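Local coordinates for protein L-lysine 6-oxidase (Marinomonas mediterranea, PDB 3WEU) that oxidises the side-chain amine of free L-lysine with a cysteine tryptophylquinone cofactor, releasing ammonium and the hydrogen peroxide that makes it antibacterial, at residues G30-E35 and F251-V256; T44-F49 and F631-N636; H88-K93 and N481-E486. One frame throughout, in Å; residues are numbered along the deposited sequence.

Contact 1. Residues G30-E35 and F251-V256; sequences GGLPYE and FAPEIV
G30 lies against P253, E254 and V256 in a loop-to-loop contact made by backbone atoms, bridging waters and a few apolar carbons. It joins the segment leading into strand 34-36 to the type I beta turn A252-I255, which follows strand 237-247 and precedes helix 261-272. The turn is closed by I255 N bonding to A252 O at 3.0 Å, leaving P253 and E254 at the corner positions, beside G30. The two segments exchange CA-H...O contacts in both directions: E254 CA meets G30 O at 3.4 Å, nearly straight with 167° at the hydrogen, and G30 CA approaches P253 O less directly. A methyl of V256, CG2, also sits 3.4 Å from G30 CA. G30 has no side chain to come between its CA and this methyl, and its positive phi of 84° suits a glycine. Two waters span the gap. One donates to G30 O and, at 2.6 Å, to E254 O; the other lies 2.8 Å from each of G31 O and P253 O, with more acceptors around it than it has protons. Beyond them L32 CD2 rests 4.0 Å from P253 CG and also touches the aliphatic CG of E254. E254 CG is anti to its carbonyl carbon (chi1 -65°) and the chain runs out extended, bringing the carboxylate past L32 to strand 631-634, where OE2 accepts from D634 N. The facing carbonyls of G30 and E254 are both acceptors, and water supplies the protons that let them approach; Q308 also donates to E254 O.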
loop_
_atom_site.group_PDB
_atom_site.type_symbol
_atom_site.label_atom_id
_atom_site.label_comp_id
_atom_site.label_asym_id
_atom_site.label_seq_id
_atom_site.Cartn_x
_atom_site.Cartn_y
_atom_site.Cartn_z
ATOM N N GLY A 30 2.027 -27.172 -32.774
ATOM C CA GLY A 30 2.646 -25.994 -33.418
ATOM C C GLY A 30 1.740 -25.393 -34.506
ATOM O O GLY A 30 2.157 -24.511 -35.211
ATOM N N GLY A 31 0.504 -25.903 -34.596
ATOM C CA GLY A 31 -0.425 -25.491 -35.601
ATOM C C GLY A 31 -1.164 -24.249 -35.213
ATOM O O GLY A 31 -1.459 -24.026 -34.012
ATOM N N LEU A 32 -1.506 -23.423 -36.199
ATOM C CA LEU A 32 -2.379 -22.289 -35.928
ATOM C C LEU A 32 -3.822 -22.753 -35.660
ATOM O O LEU A 32 -4.234 -23.756 -36.168
ATOM C CB LEU A 32 -2.355 -21.313 -37.098
ATOM C CG LEU A 32 -1.096 -20.501 -37.336
ATOM C CD1 LEU A 32 -1.152 -19.713 -38.655
ATOM C CD2 LEU A 32 -0.859 -19.490 -36.244
ATOM N N PRO A 33 -4.569 -22.049 -34.852
ATOM C CA PRO A 33 -6.018 -22.268 -34.757
ATOM C C PRO A 33 -6.710 -21.797 -36.042
ATOM O O PRO A 33 -6.081 -21.178 -36.906
ATOM C CB PRO A 33 -6.431 -21.402 -33.578
ATOM C CG PRO A 33 -5.455 -20.286 -33.638
ATOM C CD PRO A 33 -4.150 -20.900 -34.067
ATOM N N TYR A 34 -7.993 -22.164 -36.201
ATOM C CA TYR A 34 -8.692 -22.057 -37.474
ATOM C C TYR A 34 -9.868 -21.145 -37.453
ATOM O O TYR A 34 -10.624 -21.117 -36.506
ATOM C CB TYR A 34 -9.229 -23.449 -37.905
ATOM C CG TYR A 34 -8.220 -24.217 -38.634
ATOM C CD1 TYR A 34 -7.126 -24.826 -37.955
ATOM C CD2 TYR A 34 -8.272 -24.289 -40.007
ATOM C CE1 TYR A 34 -6.150 -25.487 -38.664
ATOM C CE2 TYR A 34 -7.274 -24.904 -40.731
ATOM C CZ TYR A 34 -6.241 -25.509 -40.048
ATOM O OH TYR A 34 -5.354 -26.141 -40.807
ATOM N N GLU A 35 -10.024 -20.381 -38.535
ATOM C CA GLU A 35 -11.294 -19.759 -38.815
ATOM C C GLU A 35 -12.297 -20.868 -39.118
ATOM O O GLU A 35 -11.917 -22.054 -39.353
ATOM C CB GLU A 35 -11.181 -18.820 -40.013
ATOM C CG GLU A 35 -10.210 -17.662 -39.876
ATOM C CD GLU A 35 -10.524 -16.676 -38.787
ATOM O OE1 GLU A 35 -11.730 -16.525 -38.442
ATOM O OE2 GLU A 35 -9.569 -15.986 -38.370
ATOM N N PHE A 251 0.042 -17.156 -26.882
ATOM C CA PHE A 251 0.498 -15.953 -27.587
ATOM C C PHE A 251 1.588 -16.188 -28.645
ATOM O O PHE A 251 2.011 -15.240 -29.318
ATOM C CB PHE A 251 0.980 -14.885 -26.571
ATOM C CG PHE A 251 -0.135 -14.240 -25.782
ATOM C CD1 PHE A 251 -0.910 -13.260 -26.365
ATOM C CD2 PHE A 251 -0.365 -14.562 -24.469
ATOM C CE1 PHE A 251 -1.878 -12.605 -25.675
ATOM C CE2 PHE A 251 -1.350 -13.890 -23.733
ATOM C CZ PHE A 251 -2.103 -12.925 -24.344
ATOM N N ALA A 252 1.932 -17.444 -28.877
ATOM C CA ALA A 252 2.895 -17.839 -29.898
ATOM C C ALA A 252 2.664 -19.233 -30.354
ATOM O O ALA A 252 3.510 -20.149 -30.168
ATOM C CB ALA A 252 4.316 -17.690 -29.369
ATOM N N PRO A 253 1.532 -19.411 -31.010
ATOM C CA PRO A 253 1.068 -20.783 -31.230
ATOM C C PRO A 253 1.935 -21.608 -32.162
ATOM O O PRO A 253 1.953 -22.839 -32.013
ATOM C CB PRO A 253 -0.343 -20.578 -31.795
ATOM C CG PRO A 253 -0.348 -19.175 -32.291
ATOM C CD PRO A 253 0.504 -18.428 -31.374
ATOM N N GLU A 254 2.699 -20.977 -33.064
ATOM C CA GLU A 254 3.573 -21.752 -33.936
ATOM C C GLU A 254 4.853 -22.219 -33.263
ATOM O O GLU A 254 5.605 -22.978 -33.874
ATOM C CB GLU A 254 3.933 -20.937 -35.137
ATOM C CG GLU A 254 2.725 -20.639 -35.986
ATOM C CD GLU A 254 2.883 -19.449 -36.939
ATOM O OE1 GLU A 254 2.638 -19.592 -38.176
ATOM O OE2 GLU A 254 3.207 -18.330 -36.458
ATOM N N ILE A 255 5.147 -21.733 -32.068
ATOM C CA ILE A 255 6.374 -22.082 -31.358
ATOM C C ILE A 255 6.029 -23.150 -30.318
ATOM O O ILE A 255 5.130 -22.974 -29.510
ATOM C CB ILE A 255 6.981 -20.844 -30.681
ATOM C CG1 ILE A 255 7.230 -19.782 -31.780
ATOM C CG2 ILE A 255 8.260 -21.204 -29.939
ATOM C CD1 ILE A 255 7.932 -18.547 -31.423
ATOM N N VAL A 256 6.710 -24.289 -30.420
ATOM C CA VAL A 256 6.402 -25.473 -29.633
ATOM C C VAL A 256 7.409 -25.639 -28.483
ATOM O O VAL A 256 8.609 -25.436 -28.671
ATOM C CB VAL A 256 6.507 -26.672 -30.591
ATOM C CG1 VAL A 256 6.207 -27.991 -29.903
ATOM C CG2 VAL A 256 5.565 -26.494 -31.780
HETATM O O HOH W 1 5.040 -24.581 -35.837
HETATM O O HOH W 2 -0.378 -24.318 -31.498
#

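Contact 2. Residues T44-F49 and F631-N636; sequences TTVVNF and FIRDRN
R633 reaches from strand 631-634 to two successive carbonyls of the 44-49 loop. Its NH1 donates to V47 O at 2.8 Å, and its NH2 donates to V46 O at 3.0 Å along a straighter line, with an N-H...O angle of 162°. V46 O lies near the guanidinium plane, whereas V47 O is tilted from it; each nitrogen approaches its carbonyl somewhat off the carbonyl plane. Bonding through both terminal nitrogens fixes the rotation of the group. The arginine chain is bent at chi3, which turns the guanidinium toward these oxygens, and chi1 stands off the usual staggered values. The loop is also held by strand 34-36, where E35 OE2 accepts from V47 N. R633 belongs to a two-stranded antiparallel sheet, 631-634 with 645-648, so the bonds tie this pair of strands to the loop between strands 42-43 and 58-66. Alongside the arginine, F49 and F631 form an offset stack with centroids 4.2 Å apart and planes only 8° from parallel. The slip places F49 CB over the centre of the F631 ring, a CH-pi contact with 3.6 Å from F49 CB to the ring centroid, while F49 CD1 comes to 3.4 Å from F631 CG. The opposite face of F49 is met near its rim by V46 CG2. At the end of the stack F49 CE1 lies 3.7 Å from R633 NH1, with the ring and guanidinium planes inclined at 56°.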
loop_
_atom_site.group_PDB
_atom_site.type_symbol
_atom_site.label_atom_id
_atom_site.label_comp_id
_atom_site.label_asym_id
_atom_site.label_seq_id
_atom_site.Cartn_x
_atom_site.Cartn_y
_atom_site.Cartn_z
ATOM N N THR A 44 -9.811 -21.986 -42.984
ATOM C CA THR A 44 -8.443 -21.512 -43.155
ATOM C C THR A 44 -7.883 -21.276 -41.787
ATOM O O THR A 44 -8.640 -21.116 -40.829
ATOM C CB THR A 44 -8.367 -20.147 -43.869
ATOM O OG1 THR A 44 -8.858 -19.076 -43.017
ATOM C CG2 THR A 44 -9.111 -20.106 -45.090
ATOM N N THR A 45 -6.568 -21.189 -41.680
ATOM C CA THR A 45 -5.983 -20.774 -40.416
ATOM C C THR A 45 -6.351 -19.348 -40.096
ATOM O O THR A 45 -6.771 -18.524 -40.962
ATOM C CB THR A 45 -4.481 -20.955 -40.407
ATOM O OG1 THR A 45 -3.987 -20.405 -41.599
ATOM C CG2 THR A 45 -4.171 -22.391 -40.398
ATOM N N VAL A 46 -6.246 -19.038 -38.820
ATOM C CA VAL A 46 -6.644 -17.745 -38.266
ATOM C C VAL A 46 -6.057 -16.574 -39.033
ATOM O O VAL A 46 -4.872 -16.560 -39.376
ATOM C CB VAL A 46 -6.203 -17.653 -36.798
ATOM C CG1 VAL A 46 -4.697 -17.736 -36.708
ATOM C CG2 VAL A 46 -6.653 -16.351 -36.137
ATOM N N VAL A 47 -6.905 -15.591 -39.301
ATOM C CA VAL A 47 -6.444 -14.353 -39.872
ATOM C C VAL A 47 -5.991 -13.476 -38.722
ATOM O O VAL A 47 -4.791 -13.299 -38.582
ATOM C CB VAL A 47 -7.551 -13.704 -40.719
ATOM C CG1 VAL A 47 -7.085 -12.372 -41.276
ATOM C CG2 VAL A 47 -7.998 -14.670 -41.831
ATOM N N ASN A 48 -6.900 -12.905 -37.925
ATOM C CA ASN A 48 -6.510 -12.148 -36.740
ATOM C C ASN A 48 -6.879 -12.824 -35.430
ATOM O O ASN A 48 -7.977 -13.332 -35.319
ATOM C CB ASN A 48 -7.128 -10.763 -36.772
ATOM C CG ASN A 48 -6.600 -9.898 -37.925
ATOM O OD1 ASN A 48 -5.475 -9.983 -38.350
ATOM N ND2 ASN A 48 -7.461 -9.120 -38.456
ATOM N N PHE A 49 -5.981 -12.809 -34.451
ATOM C CA PHE A 49 -6.274 -13.429 -33.188
ATOM C C PHE A 49 -7.231 -12.572 -32.355
ATOM O O PHE A 49 -7.903 -13.080 -31.424
ATOM C CB PHE A 49 -4.992 -13.589 -32.391
ATOM C CG PHE A 49 -4.058 -14.594 -32.946
ATOM C CD1 PHE A 49 -2.919 -14.199 -33.641
ATOM C CD2 PHE A 49 -4.310 -15.972 -32.737
ATOM C CE1 PHE A 49 -2.015 -15.153 -34.137
ATOM C CE2 PHE A 49 -3.381 -16.917 -33.234
ATOM C CZ PHE A 49 -2.279 -16.504 -33.939
ATOM N N PHE A 631 0.599 -11.201 -30.244
ATOM C CA PHE A 631 0.770 -12.582 -30.650
ATOM C C PHE A 631 1.990 -12.640 -31.529
ATOM O O PHE A 631 2.102 -11.896 -32.548
ATOM C CB PHE A 631 -0.429 -13.052 -31.455
ATOM C CG PHE A 631 -1.619 -13.339 -30.602
ATOM C CD1 PHE A 631 -2.376 -12.298 -30.079
ATOM C CD2 PHE A 631 -1.886 -14.637 -30.176
ATOM C CE1 PHE A 631 -3.432 -12.558 -29.204
ATOM C CE2 PHE A 631 -2.952 -14.914 -29.312
ATOM C CZ PHE A 631 -3.735 -13.858 -28.841
ATOM N N ILE A 632 2.883 -13.521 -31.165
ATOM C CA ILE A 632 4.145 -13.721 -31.915
ATOM C C ILE A 632 3.852 -14.728 -33.010
ATOM O O ILE A 632 3.436 -15.839 -32.740
ATOM C CB ILE A 632 5.287 -14.229 -31.008
ATOM C CG1 ILE A 632 5.371 -13.412 -29.736
ATOM C CG2 ILE A 632 6.616 -14.244 -31.749
ATOM C CD1 ILE A 632 5.490 -11.890 -29.910
ATOM N N ARG A 633 4.071 -14.323 -34.262
ATOM C CA ARG A 633 3.715 -15.142 -35.375
ATOM C C ARG A 633 4.623 -14.997 -36.601
ATOM O O ARG A 633 5.311 -13.965 -36.766
ATOM C CB ARG A 633 2.273 -14.866 -35.686
ATOM C CG ARG A 633 1.904 -14.361 -37.015
ATOM C CD ARG A 633 0.413 -14.152 -37.139
ATOM N NE ARG A 633 -0.189 -15.138 -37.945
ATOM C CZ ARG A 633 -1.491 -15.146 -38.236
ATOM N NH1 ARG A 633 -2.314 -14.228 -37.728
ATOM N NH2 ARG A 633 -1.974 -16.034 -39.047
ATOM N N ASP A 634 4.666 -16.072 -37.398
ATOM C CA ASP A 634 5.527 -16.142 -38.515
ATOM C C ASP A 634 4.935 -15.309 -39.674
ATOM O O ASP A 634 3.884 -15.669 -40.241
ATOM C CB ASP A 634 5.785 -17.583 -38.930
ATOM C CG ASP A 634 6.750 -17.720 -40.072
ATOM O OD1 ASP A 634 7.352 -16.743 -40.523
ATOM O OD2 ASP A 634 6.865 -18.884 -40.582
ATOM N N ARG A 635 5.598 -14.208 -39.970
ATOM C CA ARG A 635 5.222 -13.287 -41.045
ATOM C C ARG A 635 5.569 -13.833 -42.449
ATOM O O ARG A 635 5.152 -13.268 -43.476
ATOM C CB ARG A 635 5.962 -11.987 -40.814
ATOM C CG ARG A 635 5.475 -11.211 -39.611
ATOM C CD ARG A 635 4.208 -10.434 -39.971
ATOM N NE ARG A 635 4.145 -9.235 -39.180
ATOM C CZ ARG A 635 4.146 -7.990 -39.616
ATOM N NH1 ARG A 635 4.145 -7.675 -40.898
ATOM N NH2 ARG A 635 4.106 -7.034 -38.726
ATOM N N ASN A 636 6.312 -14.944 -42.466
ATOM C CA ASN A 636 6.717 -15.637 -43.682
ATOM C C ASN A 636 6.230 -17.073 -43.759
ATOM O O ASN A 636 6.870 -17.911 -44.410
ATOM C CB ASN A 636 8.205 -15.677 -43.852
ATOM C CG ASN A 636 8.618 -15.813 -45.299
ATOM O OD1 ASN A 636 7.873 -15.392 -46.223
ATOM N ND2 ASN A 636 9.834 -16.348 -45.527
#

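Contact 3. Residues H88-K93 and N481-E486; sequences HLANKK and NGLTPE
K92 NZ is gripped by several groups: it donates to T484 O at 3.2 Å and to a water at 2.9 Å, and it forms salt bridges with D500 and E497. The nitrogen stands 38° above the carbonyl plane of T484, off any lone pair. The water also lies 2.8 Å from P485 O and can donate to it, among other acceptors, so the lysine meets one carbonyl directly and can reach its neighbour through solvent. With its chain extended beyond CG, K92 spans the gap to the 481-486 loop, and CE passes 4.1 Å from L483 CB on the way. Two carboxylates around a buried ammonium would probably favour its charged form. The loop joins helix 475-481 to helix 489-492, and the lysine lies near the C-terminal end of strand 80-91 of the large mixed sheet; the contact therefore fastens an inter-helix connection of the C-terminal family region to a sheet of the N-terminal one. L483 packs beside the strand. Its CD1 presses on A90 CB at 3.4 Å, tighter than ordinary van der Waals contact. The other methyl, CD2, meets H88 CE1 obliquely at 4.4 Å, while H88 NE2 is bonded to D138.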
loop_
_atom_site.group_PDB
_atom_site.type_symbol
_atom_site.label_atom_id
_atom_site.label_comp_id
_atom_site.label_asym_id
_atom_site.label_seq_id
_atom_site.Cartn_x
_atom_site.Cartn_y
_atom_site.Cartn_z
ATOM N N HIS A 88 -18.811 -31.004 -17.830
ATOM C CA HIS A 88 -18.825 -30.418 -16.529
ATOM C C HIS A 88 -17.473 -29.763 -16.160
ATOM O O HIS A 88 -16.539 -30.439 -15.774
ATOM C CB HIS A 88 -19.242 -31.466 -15.459
ATOM C CG HIS A 88 -19.500 -30.887 -14.090
ATOM N ND1 HIS A 88 -19.932 -31.665 -13.018
ATOM C CD2 HIS A 88 -19.357 -29.637 -13.603
ATOM C CE1 HIS A 88 -20.060 -30.905 -11.950
ATOM N NE2 HIS A 88 -19.769 -29.661 -12.283
ATOM N N LEU A 89 -17.402 -28.450 -16.280
ATOM C CA LEU A 89 -16.188 -27.693 -16.013
ATOM C C LEU A 89 -16.315 -27.068 -14.629
ATOM O O LEU A 89 -17.430 -26.717 -14.211
ATOM C CB LEU A 89 -16.071 -26.557 -17.038
ATOM C CG LEU A 89 -16.007 -26.937 -18.521
ATOM C CD1 LEU A 89 -15.718 -25.687 -19.391
ATOM C CD2 LEU A 89 -15.033 -28.047 -18.808
ATOM N N ALA A 90 -15.212 -26.908 -13.917
ATOM C CA ALA A 90 -15.178 -26.202 -12.629
ATOM C C ALA A 90 -13.807 -25.594 -12.380
ATOM O O ALA A 90 -12.816 -25.931 -13.056
ATOM C CB ALA A 90 -15.526 -27.140 -11.453
ATOM N N ASN A 91 -13.770 -24.612 -11.484
ATOM C CA ASN A 91 -12.516 -24.034 -11.078
ATOM C C ASN A 91 -12.420 -24.215 -9.617
ATOM O O ASN A 91 -13.178 -23.558 -8.843
ATOM C CB ASN A 91 -12.519 -22.555 -11.449
ATOM C CG ASN A 91 -11.285 -21.811 -11.008
ATOM O OD1 ASN A 91 -10.809 -21.917 -9.880
ATOM N ND2 ASN A 91 -10.836 -20.954 -11.866
ATOM N N LYS A 92 -11.455 -25.020 -9.203
ATOM C CA LYS A 92 -11.257 -25.278 -7.764
ATOM C C LYS A 92 -10.137 -24.496 -7.162
ATOM O O LYS A 92 -9.744 -24.780 -6.003
ATOM C CB LYS A 92 -10.935 -26.756 -7.599
ATOM C CG LYS A 92 -12.103 -27.688 -7.536
ATOM C CD LYS A 92 -11.621 -29.059 -7.277
ATOM C CE LYS A 92 -12.679 -30.113 -7.004
ATOM N NZ LYS A 92 -12.038 -31.401 -6.623
ATOM N N LYS A 93 -9.571 -23.526 -7.904
ATOM C CA LYS A 93 -8.342 -22.926 -7.484
ATOM C C LYS A 93 -8.482 -22.249 -6.079
ATOM O O LYS A 93 -7.577 -22.290 -5.284
ATOM C CB LYS A 93 -7.871 -21.827 -8.427
ATOM C CG LYS A 93 -7.572 -22.286 -9.840
ATOM C CD LYS A 93 -6.971 -21.101 -10.610
ATOM C CE LYS A 93 -6.585 -21.532 -12.027
ATOM N NZ LYS A 93 -5.849 -20.498 -12.772
ATOM N N ASN A 481 -24.165 -33.969 -4.487
ATOM C CA ASN A 481 -23.099 -33.665 -3.519
ATOM C C ASN A 481 -22.202 -32.502 -3.822
ATOM O O ASN A 481 -21.503 -31.965 -2.968
ATOM C CB ASN A 481 -22.263 -34.935 -3.448
ATOM C CG ASN A 481 -23.089 -36.117 -2.983
ATOM O OD1 ASN A 481 -23.378 -37.068 -3.705
ATOM N ND2 ASN A 481 -23.479 -36.035 -1.764
ATOM N N GLY A 482 -22.204 -32.079 -5.071
ATOM C CA GLY A 482 -21.241 -31.074 -5.496
ATOM C C GLY A 482 -19.852 -31.694 -5.489
ATOM O O GLY A 482 -19.678 -32.946 -5.412
ATOM N N LEU A 483 -18.860 -30.809 -5.622
ATOM C CA LEU A 483 -17.503 -31.228 -5.784
ATOM C C LEU A 483 -16.811 -31.300 -4.449
ATOM O O LEU A 483 -17.272 -30.689 -3.498
ATOM C CB LEU A 483 -16.744 -30.233 -6.692
ATOM C CG LEU A 483 -17.247 -30.260 -8.136
ATOM C CD1 LEU A 483 -16.597 -29.098 -8.895
ATOM C CD2 LEU A 483 -17.000 -31.579 -8.871
ATOM N N THR A 484 -15.675 -32.003 -4.380
ATOM C CA THR A 484 -15.041 -32.259 -3.047
ATOM C C THR A 484 -13.841 -31.326 -2.892
ATOM O O THR A 484 -12.840 -31.506 -3.564
ATOM C CB THR A 484 -14.628 -33.697 -2.941
ATOM O OG1 THR A 484 -15.586 -34.563 -3.581
ATOM C CG2 THR A 484 -14.322 -34.114 -1.451
ATOM N N PRO A 485 -13.951 -30.275 -2.078
ATOM C CA PRO A 485 -12.887 -29.243 -2.142
ATOM C C PRO A 485 -11.478 -29.705 -1.710
ATOM O O PRO A 485 -10.447 -29.338 -2.314
ATOM C CB PRO A 485 -13.434 -28.123 -1.221
ATOM C CG PRO A 485 -14.480 -28.798 -0.360
ATOM C CD PRO A 485 -15.117 -29.798 -1.291
ATOM N N GLU A 486 -11.417 -30.595 -0.735
ATOM C CA GLU A 486 -10.135 -30.951 -0.153
ATOM C C GLU A 486 -9.553 -32.207 -0.767
ATOM O O GLU A 486 -8.443 -32.569 -0.448
ATOM C CB GLU A 486 -10.237 -31.045 1.397
ATOM C CG GLU A 486 -11.237 -31.982 1.948
ATOM C CD GLU A 486 -12.634 -31.337 1.970
ATOM O OE1 GLU A 486 -13.015 -30.512 2.909
ATOM O OE2 GLU A 486 -13.331 -31.671 1.006
HETATM O O HOH W 3 -10.012 -30.828 -4.638
#

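How the contacts relate
Contacts 1 and 2 are neighbours, their centres 8 Å apart, and share backbone bonds: F251 O faces I632 N at 2.7 Å, and T44 O faces E35 N at 2.8 Å, both probable hydrogen bonds. Residues 30-35 and 44-49 are thus paired with each other, as are 251-256 and 631-636, and E254 OE2 packs 3.4 Å from R633 CA. Contact 3 stands apart, its centre 30 Å from that of contact 1 and 36 Å from that of contact 2, with nearest atoms about 14 Å and 18 Å away. None of the segments contains C516 or W581, which form the cysteine tryptophylquinone.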